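Local coordinates for K5 lyase (Enterobacteria phage k1-5, PDB 2X3H), which probably cleaves the glycosaminoglycan-like K5 capsular polysaccharide of its bacterial host by a lyase (eliminative) mechanism, as part of a trimeric phage tail spike, at residues V64-A76 with K92-S104. Sequence-based numbering, arbitrary orientation.
Sequences VLTSKPFGAAGDA and KAVTISDGVFSSS. Unlike the reference sequence in segment 92-104: Ile-96 (reference Val).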
# COMPACT_ATOMS: atom_id res chain seq x y z
N VAL A 64 46.51 -15.47 -4.22
CA VAL A 64 45.58 -16.50 -3.79
C VAL A 64 44.69 -16.02 -2.64
O VAL A 64 45.15 -15.31 -1.73
CB VAL A 64 46.36 -17.79 -3.42
CG1 VAL A 64 45.52 -18.72 -2.58
CG2 VAL A 64 46.88 -18.47 -4.70
N LEU A 65 43.41 -16.39 -2.71
CA LEU A 65 42.47 -16.04 -1.64
C LEU A 65 42.50 -17.07 -0.52
O LEU A 65 42.66 -18.27 -0.78
CB LEU A 65 41.05 -15.95 -2.20
CG LEU A 65 40.84 -14.99 -3.36
CD1 LEU A 65 39.36 -14.99 -3.76
CD2 LEU A 65 41.32 -13.59 -2.98
N THR A 66 42.34 -16.61 0.72
CA THR A 66 42.35 -17.50 1.87
C THR A 66 41.12 -17.31 2.75
O THR A 66 40.42 -16.29 2.65
CB THR A 66 43.62 -17.32 2.72
OG1 THR A 66 43.71 -15.96 3.18
CG2 THR A 66 44.89 -17.65 1.91
N SER A 67 40.86 -18.29 3.62
CA SER A 67 39.67 -18.27 4.48
C SER A 67 39.78 -17.30 5.66
O SER A 67 38.76 -16.85 6.20
CB SER A 67 39.36 -19.69 4.96
OG SER A 67 40.40 -20.17 5.79
N LYS A 68 41.01 -17.00 6.06
CA LYS A 68 41.26 -16.02 7.12
C LYS A 68 42.65 -15.41 6.91
O LYS A 68 43.48 -15.99 6.20
CB LYS A 68 41.15 -16.66 8.51
CG LYS A 68 42.15 -17.77 8.75
CD LYS A 68 41.96 -18.45 10.09
CE LYS A 68 42.99 -19.58 10.24
NZ LYS A 68 42.85 -20.32 11.53
N PRO A 69 42.89 -14.23 7.50
CA PRO A 69 44.21 -13.60 7.34
C PRO A 69 45.32 -14.42 7.97
O PRO A 69 45.10 -15.12 8.96
CB PRO A 69 44.06 -12.28 8.10
CG PRO A 69 42.58 -12.01 8.12
CD PRO A 69 41.97 -13.38 8.27
N PHE A 70 46.52 -14.33 7.40
CA PHE A 70 47.69 -15.00 7.97
C PHE A 70 47.92 -14.54 9.40
O PHE A 70 47.95 -13.34 9.68
CB PHE A 70 48.92 -14.73 7.09
CG PHE A 70 50.15 -15.48 7.52
CD1 PHE A 70 50.19 -16.87 7.48
CD2 PHE A 70 51.29 -14.79 7.93
CE1 PHE A 70 51.34 -17.56 7.87
CE2 PHE A 70 52.43 -15.48 8.32
CZ PHE A 70 52.46 -16.87 8.28
N GLY A 71 48.06 -15.50 10.31
CA GLY A 71 48.33 -15.17 11.70
C GLY A 71 47.10 -15.13 12.59
O GLY A 71 47.21 -15.06 13.81
N ALA A 72 45.91 -15.20 11.99
CA ALA A 72 44.67 -15.21 12.77
C ALA A 72 44.35 -16.64 13.21
O ALA A 72 44.36 -17.56 12.40
CB ALA A 72 43.52 -14.62 11.97
N ALA A 73 44.05 -16.80 14.50
CA ALA A 73 43.80 -18.12 15.07
C ALA A 73 42.38 -18.62 14.80
O ALA A 73 42.17 -19.77 14.42
CB ALA A 73 44.08 -18.10 16.57
N GLY A 74 41.41 -17.74 15.02
CA GLY A 74 40.00 -18.12 14.91
C GLY A 74 39.54 -19.22 15.86
O GLY A 74 38.64 -20.00 15.52
N ASP A 75 40.12 -19.25 17.06
CA ASP A 75 39.87 -20.34 18.01
C ASP A 75 39.12 -19.87 19.26
O ASP A 75 39.08 -20.57 20.28
CB ASP A 75 41.19 -20.99 18.42
CG ASP A 75 42.12 -20.03 19.15
OD1 ASP A 75 41.67 -18.91 19.49
OD2 ASP A 75 43.30 -20.39 19.40
N ALA A 76 38.55 -18.67 19.18
CA ALA A 76 37.73 -18.10 20.24
C ALA A 76 38.49 -17.73 21.52
O ALA A 76 37.89 -17.24 22.47
CB ALA A 76 36.53 -19.05 20.58
N LYS A 92 42.46 -3.96 0.54
CA LYS A 92 42.02 -5.19 -0.10
C LYS A 92 40.68 -5.66 0.47
O LYS A 92 40.28 -5.24 1.56
CB LYS A 92 43.06 -6.30 0.08
CG LYS A 92 44.35 -6.09 -0.69
CD LYS A 92 45.32 -7.24 -0.40
CE LYS A 92 46.62 -7.08 -1.19
NZ LYS A 92 47.55 -8.22 -0.92
N ALA A 93 40.01 -6.54 -0.25
CA ALA A 93 38.82 -7.18 0.27
C ALA A 93 39.28 -8.23 1.27
O ALA A 93 40.11 -9.07 0.95
CB ALA A 93 38.02 -7.81 -0.86
N VAL A 94 38.74 -8.17 2.47
CA VAL A 94 39.18 -9.03 3.57
C VAL A 94 38.17 -10.15 3.75
O VAL A 94 36.96 -9.93 3.67
CB VAL A 94 39.31 -8.21 4.89
CG1 VAL A 94 39.68 -9.11 6.07
CG2 VAL A 94 40.33 -7.08 4.74
N THR A 95 38.68 -11.36 3.97
CA THR A 95 37.83 -12.51 4.29
C THR A 95 38.18 -13.01 5.68
O THR A 95 39.34 -13.34 5.95
CB THR A 95 38.00 -13.66 3.28
OG1 THR A 95 37.62 -13.23 1.96
CG2 THR A 95 37.17 -14.89 3.69
N ILE A 96 37.19 -13.05 6.56
CA ILE A 96 37.38 -13.59 7.90
C ILE A 96 36.29 -14.63 8.12
O ILE A 96 35.15 -14.31 8.46
CB ILE A 96 37.35 -12.48 8.98
CG1 ILE A 96 38.46 -11.46 8.71
CG2 ILE A 96 37.50 -13.07 10.37
CD1 ILE A 96 38.45 -10.27 9.66
N SER A 97 36.65 -15.89 7.88
CA SER A 97 35.68 -16.97 7.89
C SER A 97 36.20 -18.21 8.60
O SER A 97 37.38 -18.28 8.98
CB SER A 97 35.28 -17.30 6.44
OG SER A 97 36.34 -17.94 5.73
N ASP A 98 35.30 -19.18 8.79
CA ASP A 98 35.63 -20.50 9.35
C ASP A 98 36.29 -20.42 10.72
O ASP A 98 37.31 -21.06 10.98
CB ASP A 98 36.52 -21.31 8.38
CG ASP A 98 35.80 -21.71 7.09
OD1 ASP A 98 34.55 -21.62 7.02
OD2 ASP A 98 36.50 -22.13 6.13
N GLY A 99 35.71 -19.63 11.61
CA GLY A 99 36.22 -19.54 12.97
C GLY A 99 35.54 -18.48 13.80
O GLY A 99 34.68 -17.73 13.32
N VAL A 100 35.92 -18.44 15.08
CA VAL A 100 35.48 -17.43 16.01
C VAL A 100 36.71 -16.62 16.38
O VAL A 100 37.67 -17.15 16.94
CB VAL A 100 34.84 -18.06 17.26
CG1 VAL A 100 34.39 -16.98 18.23
CG2 VAL A 100 33.67 -18.96 16.87
N PHE A 101 36.68 -15.33 16.05
CA PHE A 101 37.88 -14.51 16.15
C PHE A 101 37.76 -13.53 17.29
O PHE A 101 37.08 -12.50 17.19
CB PHE A 101 38.14 -13.81 14.81
CG PHE A 101 38.37 -14.77 13.68
CD1 PHE A 101 37.29 -15.35 13.01
CD2 PHE A 101 39.66 -15.11 13.29
CE1 PHE A 101 37.49 -16.25 11.97
CE2 PHE A 101 39.87 -15.98 12.25
CZ PHE A 101 38.79 -16.57 11.59
N SER A 102 38.40 -13.87 18.40
CA SER A 102 38.38 -13.04 19.58
C SER A 102 39.17 -11.78 19.32
O SER A 102 40.34 -11.84 18.95
CB SER A 102 38.99 -13.81 20.76
OG SER A 102 38.94 -13.01 21.93
N SER A 103 38.53 -10.62 19.50
CA SER A 103 39.16 -9.36 19.14
C SER A 103 38.57 -8.18 19.91
O SER A 103 37.35 -8.10 20.11
CB SER A 103 39.09 -9.13 17.61
OG SER A 103 37.82 -9.51 17.09
N SER A 104 39.45 -7.28 20.35
CA SER A 104 39.04 -6.08 21.07
C SER A 104 38.60 -5.02 20.07
O SER A 104 38.45 -5.32 18.88
CB SER A 104 40.21 -5.56 21.91
OG SER A 104 40.76 -6.61 22.69
O HOH W 1 41.74 -13.94 4.43
O HOH W 2 39.61 -19.65 8.42
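Ser-97 grips the carbonyl oxygen of Ser-67 twice: its N meets Ser-67 O almost end-on to the carbonyl, while its OG, 2.7 Å from Ser-67 O, lies in the carbonyl plane on a lone pair. With chi1 at 70°, the hydroxyl of Ser-97 sits between its own backbone N and carbonyl carbon, where it can share the acceptor that this N already uses; Arg-116 holds the same hydroxyl from outside. At a second site, a single beta bridge pairs Asp-75 with Val-100: Val-100 N donates to Gly-74 O from above the carbonyl plane, and Ala-76 N returns a bond of 2.8 Å to Val-100 O.

Water extends the first site. One molecule donates to both Thr-66 O and Thr-95 O; another joins Ser-67 OG to Ser-97 O.

Between the two sites the ring of Phe-101 carries the packing. Gly-74 CA sits over one face of the Phe-101 ring, 3.6 Å from its centroid, in a CH-pi contact, while Ile-96 CG2 lies on the opposite face. Ala-72 CB and Lys-68 CD approach the ring edge. The Lys-68 chain, extended beyond CG, runs past the ring and delivers NZ to Ala-73 O at 3.0 Å, tying its own loop together.

Two smaller apolar contacts add to this: Pro-69 CD rests 4.0 Å from Ile-96 CG1, and Ala-76 CB packs on Val-100 CG1. Helix 81-88 adds Ile-84 against Phe-101 and Val-83 against Pro-69.

The loop packs on strands 94-95 and 99-103, which pair in parallel with 112-114 and 119-123, consistent with the N-terminal end of a parallel beta-helix, probably right-handed as in other phage tail spikes, where the loop and helix 81-88 seem to close the first turn.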